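Protein insensitive (Drosophila melanogaster, PDB 4IX7) represses transcription of neural genes and inhibits Notch signalling as a corepressor, its BEN domain binding palindromic DNA sites as part of a homodimer. Local coordinates at residues R66-P70 / G71-D75; Q74-I77 / F78-H82. All blocks are in the same frame, centred on the assembly; numbering follows the deposited sequence.

How the contacts relate
Both contacts use helix 70-84 of the BEN domain and share Gln-74 and Asp-75, so contact 2 picks up the helix where contact 1 leaves it, with centres about 11 Å apart. Contact 1 is the start: a loop enters from strand 66-67, and its chemistry is largely polar, a carboxylate capping backbone N-H groups with a lysine and a water outside it, over one buried leucine-isoleucine touch. Contact 2, mid-helix and later, is the more buried of the two; there regular backbone bonds dominate and isoleucine and valine face helices 27-38 and 88-112. Its polar extras, from a threonine and a histidine, turn back onto carbonyls of the helix itself.

Contact 1 of 2, residues R66-P70 / G71-D75; sequences RMLDP and GKIQD
Asp-69 starts helix 70-84 by folding its carboxylate back over the first turn. With CG anti to the backbone N (chi1 -175°), OD1 reaches two backbone N-H groups: Lys-72 N lies 3.2 Å from Asp-69 OD1 and comes from above the carboxylate plane on a nearly straight bond, whereas Gly-71 N gives the same oxygen only a weak, bent one. The backbone takes over at once, Ile-73 N donating to Asp-69 O and Gln-74 N to Pro-70 O.

The tight side lies beneath this cap. Leu-68 and Ile-73 meet at about a right angle, Leu-68 CB resting 3.7 Å from Ile-73 CG1 while the two CD1 methyls also touch. Ile-95 of helix 88-112 packs against both, and Phe-39 adds to the cover of Ile-73.

The outer side is looser. The extended Lys-72 chain runs past the carboxylate, its CD 3.6 Å from Asp-69 OD2, but the ammonium stops short of a salt bridge, with Lys-72 NZ 4.0 Å from Asp-69 OD2. A water fills in, donating to Asp-69 OD2 at 2.7 Å and accepting from Lys-72 NZ at 2.9 Å. Pro-70 sits exposed at the first helical position. An aspartate N-cap followed by proline, with a leucine-isoleucine pair tucked under the turn, is a classic helix start with a hydrophobic staple.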
loop_
_atom_site.group_PDB
_atom_site.type_symbol
_atom_site.label_atom_id
_atom_site.label_comp_id
_atom_site.label_asym_id
_atom_site.label_seq_id
_atom_site.Cartn_x
_atom_site.Cartn_y
_atom_site.Cartn_z
ATOM N N ARG C 66 0.433 1.655 20.480
ATOM C CA ARG C 66 0.157 3.092 20.523
ATOM C C ARG C 66 0.765 3.785 19.314
ATOM O O ARG C 66 1.670 3.253 18.668
ATOM C CB ARG C 66 0.730 3.733 21.796
ATOM C CG ARG C 66 0.436 3.005 23.102
ATOM C CD ARG C 66 -1.045 2.808 23.332
ATOM N NE ARG C 66 -1.785 4.058 23.497
ATOM C CZ ARG C 66 -3.064 4.110 23.856
ATOM N NH1 ARG C 66 -3.724 2.983 24.091
ATOM N NH2 ARG C 66 -3.683 5.277 23.974
HETATM N N MSE C 67 0.298 4.987 19.022
HETATM C CA MSE C 67 0.839 5.715 17.886
HETATM C C MSE C 67 2.240 6.280 18.169
HETATM O O MSE C 67 2.550 6.713 19.286
HETATM C CB MSE C 67 -0.122 6.816 17.427
HETATM C CG MSE C 67 0.038 8.095 18.196
HETATM SE SE MSE C 67 -1.211 9.437 17.598
HETATM C CE MSE C 67 -1.222 9.066 15.713
ATOM N N LEU C 68 3.096 6.239 17.149
ATOM C CA LEU C 68 4.392 6.909 17.213
ATOM C C LEU C 68 4.160 8.406 17.388
ATOM O O LEU C 68 3.173 8.946 16.880
ATOM C CB LEU C 68 5.173 6.663 15.915
ATOM C CG LEU C 68 5.710 5.246 15.738
ATOM C CD1 LEU C 68 6.196 5.068 14.295
ATOM C CD2 LEU C 68 6.823 4.969 16.735
ATOM N N ASP C 69 5.068 9.060 18.109
ATOM C CA ASP C 69 5.040 10.509 18.352
ATOM C C ASP C 69 4.591 11.250 17.092
ATOM O O ASP C 69 5.313 11.253 16.094
ATOM C CB ASP C 69 6.455 10.954 18.760
ATOM C CG ASP C 69 6.542 12.424 19.155
ATOM O OD1 ASP C 69 5.901 13.277 18.517
ATOM O OD2 ASP C 69 7.288 12.735 20.113
ATOM N N PRO C 70 3.388 11.856 17.117
ATOM C CA PRO C 70 2.833 12.451 15.898
ATOM C C PRO C 70 3.674 13.597 15.345
ATOM O O PRO C 70 3.740 13.747 14.129
ATOM C CB PRO C 70 1.469 12.991 16.347
ATOM C CG PRO C 70 1.155 12.293 17.606
ATOM C CD PRO C 70 2.448 11.910 18.252
ATOM N N GLY C 71 4.289 14.398 16.215
ATOM C CA GLY C 71 5.073 15.530 15.758
ATOM C C GLY C 71 6.322 15.073 15.027
ATOM O O GLY C 71 6.717 15.656 14.009
ATOM N N LYS C 72 6.935 14.011 15.535
ATOM C CA LYS C 72 8.114 13.435 14.897
ATOM C C LYS C 72 7.757 12.791 13.551
ATOM O O LYS C 72 8.479 12.943 12.555
ATOM C CB LYS C 72 8.813 12.445 15.847
ATOM C CG LYS C 72 9.430 13.139 17.071
ATOM C CD LYS C 72 10.098 12.146 18.014
ATOM C CE LYS C 72 10.744 12.901 19.169
ATOM N NZ LYS C 72 11.250 12.000 20.240
ATOM N N ILE C 73 6.631 12.091 13.511
ATOM C CA ILE C 73 6.172 11.477 12.273
ATOM C C ILE C 73 5.855 12.552 11.235
ATOM O O ILE C 73 6.224 12.422 10.071
ATOM C CB ILE C 73 4.968 10.550 12.520
ATOM C CG1 ILE C 73 5.429 9.310 13.293
ATOM C CG2 ILE C 73 4.319 10.122 11.202
ATOM C CD1 ILE C 73 6.596 8.594 12.667
ATOM N N GLN C 74 5.195 13.626 11.670
ATOM C CA GLN C 74 4.882 14.738 10.776
ATOM C C GLN C 74 6.161 15.302 10.160
ATOM O O GLN C 74 6.194 15.621 8.973
ATOM C CB GLN C 74 4.137 15.839 11.528
ATOM C CG GLN C 74 3.546 16.897 10.619
ATOM C CD GLN C 74 2.936 18.056 11.393
ATOM O OE1 GLN C 74 2.994 18.097 12.626
ATOM N NE2 GLN C 74 2.350 19.006 10.672
ATOM N N ASP C 75 7.220 15.396 10.960
ATOM C CA ASP C 75 8.492 15.907 10.460
ATOM C C ASP C 75 9.142 14.959 9.460
ATOM O O ASP C 75 9.713 15.405 8.461
ATOM C CB ASP C 75 9.456 16.205 11.608
ATOM C CG ASP C 75 9.175 17.546 12.268
ATOM O OD1 ASP C 75 8.356 18.326 11.730
ATOM O OD2 ASP C 75 9.792 17.812 13.318
HETATM O O HOH W 1 8.831 11.008 21.523
#

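Contact 2 of 2, residues Q74-I77 / F78-H82; sequences QDII and FAVTH
Helix 70-84 runs unbroken from Gln-74 to His-82, with Phe-78, Ala-79, Val-80 and Thr-81 each donating N-H to the carbonyl four residues earlier in regular alpha-helical i to i+4 bonds. This is one helix of the BEN domain's helical core, and its side chains split by face.

Ile-76 and Val-80 share the inward face one turn apart, Ile-76 CG2 lying 4.3 Å from Val-80 CG2, a loose touch; Ile-76 packs on Leu-35 and Ile-38, Val-80 on Thr-31 and Leu-34, all of helix 27-38. On another face, the side chains of Ile-77 and Thr-81 slant across each other, their CG2 methyls 4.0 Å apart, beside helix 88-112. Asp-75 turns its carboxylate to Thr-12 and the backbone N of Asn-10.

The Thr-81 hydroxyl folds back on the helix: chi1 of 62° sets OG1 between the backbone N and the carbonyl carbon, where it donates to Ile-77 O at 2.8 Å. Thr-81 N reaches that oxygen from the opposite face of the carbonyl plane, so two donors grip it. A valine at Thr-81 would probably leave Ile-77 O with the backbone N-H as the one remaining donor of the two.

Phe-78 O likewise takes two donors, His-82 N and His-82 ND1. With His-82 ND1 2.7 Å from Phe-78 O, the imidazole lies over the Phe-78 ring, His-82 CE1 3.3 Å above its plane and offset toward the rim.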
loop_
_atom_site.group_PDB
_atom_site.type_symbol
_atom_site.label_atom_id
_atom_site.label_comp_id
_atom_site.label_asym_id
_atom_site.label_seq_id
_atom_site.Cartn_x
_atom_site.Cartn_y
_atom_site.Cartn_z
ATOM N N GLN C 74 5.195 13.626 11.670
ATOM C CA GLN C 74 4.882 14.738 10.776
ATOM C C GLN C 74 6.161 15.302 10.160
ATOM O O GLN C 74 6.194 15.621 8.973
ATOM C CB GLN C 74 4.137 15.839 11.528
ATOM C CG GLN C 74 3.546 16.897 10.619
ATOM C CD GLN C 74 2.936 18.056 11.393
ATOM O OE1 GLN C 74 2.994 18.097 12.626
ATOM N NE2 GLN C 74 2.350 19.006 10.672
ATOM N N ASP C 75 7.220 15.396 10.960
ATOM C CA ASP C 75 8.492 15.907 10.460
ATOM C C ASP C 75 9.142 14.959 9.460
ATOM O O ASP C 75 9.713 15.405 8.461
ATOM C CB ASP C 75 9.456 16.205 11.608
ATOM C CG ASP C 75 9.175 17.546 12.268
ATOM O OD1 ASP C 75 8.356 18.326 11.730
ATOM O OD2 ASP C 75 9.792 17.812 13.318
ATOM N N ILE C 76 9.062 13.657 9.725
ATOM C CA ILE C 76 9.617 12.680 8.799
ATOM C C ILE C 76 8.893 12.768 7.466
ATOM O O ILE C 76 9.524 12.768 6.410
ATOM C CB ILE C 76 9.536 11.249 9.365
ATOM C CG1 ILE C 76 10.502 11.121 10.551
ATOM C CG2 ILE C 76 9.850 10.206 8.279
ATOM C CD1 ILE C 76 10.329 9.839 11.328
ATOM N N ILE C 77 7.570 12.872 7.513
ATOM C CA ILE C 77 6.778 13.000 6.290
ATOM C C ILE C 77 7.146 14.290 5.563
ATOM O O ILE C 77 7.332 14.290 4.349
ATOM C CB ILE C 77 5.272 12.952 6.590
ATOM C CG1 ILE C 77 4.884 11.565 7.103
ATOM C CG2 ILE C 77 4.472 13.300 5.353
ATOM C CD1 ILE C 77 3.460 11.502 7.684
ATOM N N PHE C 78 7.282 15.381 6.310
ATOM C CA PHE C 78 7.696 16.648 5.716
ATOM C C PHE C 78 9.016 16.503 4.964
ATOM O O PHE C 78 9.123 16.897 3.798
ATOM C CB PHE C 78 7.817 17.739 6.785
ATOM C CG PHE C 78 8.223 19.077 6.238
ATOM C CD1 PHE C 78 7.264 20.006 5.869
ATOM C CD2 PHE C 78 9.564 19.411 6.103
ATOM C CE1 PHE C 78 7.633 21.244 5.367
ATOM C CE2 PHE C 78 9.940 20.646 5.596
ATOM C CZ PHE C 78 8.972 21.564 5.232
ATOM N N ALA C 79 10.018 15.935 5.626
ATOM C CA ALA C 79 11.342 15.835 5.031
ATOM C C ALA C 79 11.349 14.945 3.786
ATOM O O ALA C 79 11.910 15.313 2.750
ATOM C CB ALA C 79 12.335 15.319 6.045
ATOM N N VAL C 80 10.737 13.768 3.884
ATOM C CA VAL C 80 10.806 12.812 2.777
ATOM C C VAL C 80 10.003 13.302 1.567
ATOM O O VAL C 80 10.477 13.235 0.435
ATOM C CB VAL C 80 10.371 11.383 3.205
ATOM C CG1 VAL C 80 10.363 10.437 2.002
ATOM C CG2 VAL C 80 11.307 10.849 4.269
ATOM N N THR C 81 8.804 13.820 1.798
ATOM C CA THR C 81 8.001 14.332 0.684
ATOM C C THR C 81 8.644 15.525 -0.021
ATOM O O THR C 81 8.460 15.694 -1.227
ATOM C CB THR C 81 6.557 14.682 1.099
ATOM O OG1 THR C 81 6.568 15.716 2.089
ATOM C CG2 THR C 81 5.848 13.449 1.649
ATOM N N HIS C 82 9.397 16.343 0.713
ATOM C CA HIS C 82 10.060 17.507 0.122
ATOM C C HIS C 82 11.374 17.161 -0.580
ATOM O O HIS C 82 11.831 17.910 -1.441
ATOM C CB HIS C 82 10.309 18.595 1.169
ATOM C CG HIS C 82 9.083 19.371 1.538
ATOM N ND1 HIS C 82 8.064 18.839 2.297
ATOM C CD2 HIS C 82 8.711 20.639 1.243
ATOM C CE1 HIS C 82 7.116 19.746 2.457
ATOM N NE2 HIS C 82 7.485 20.848 1.828
#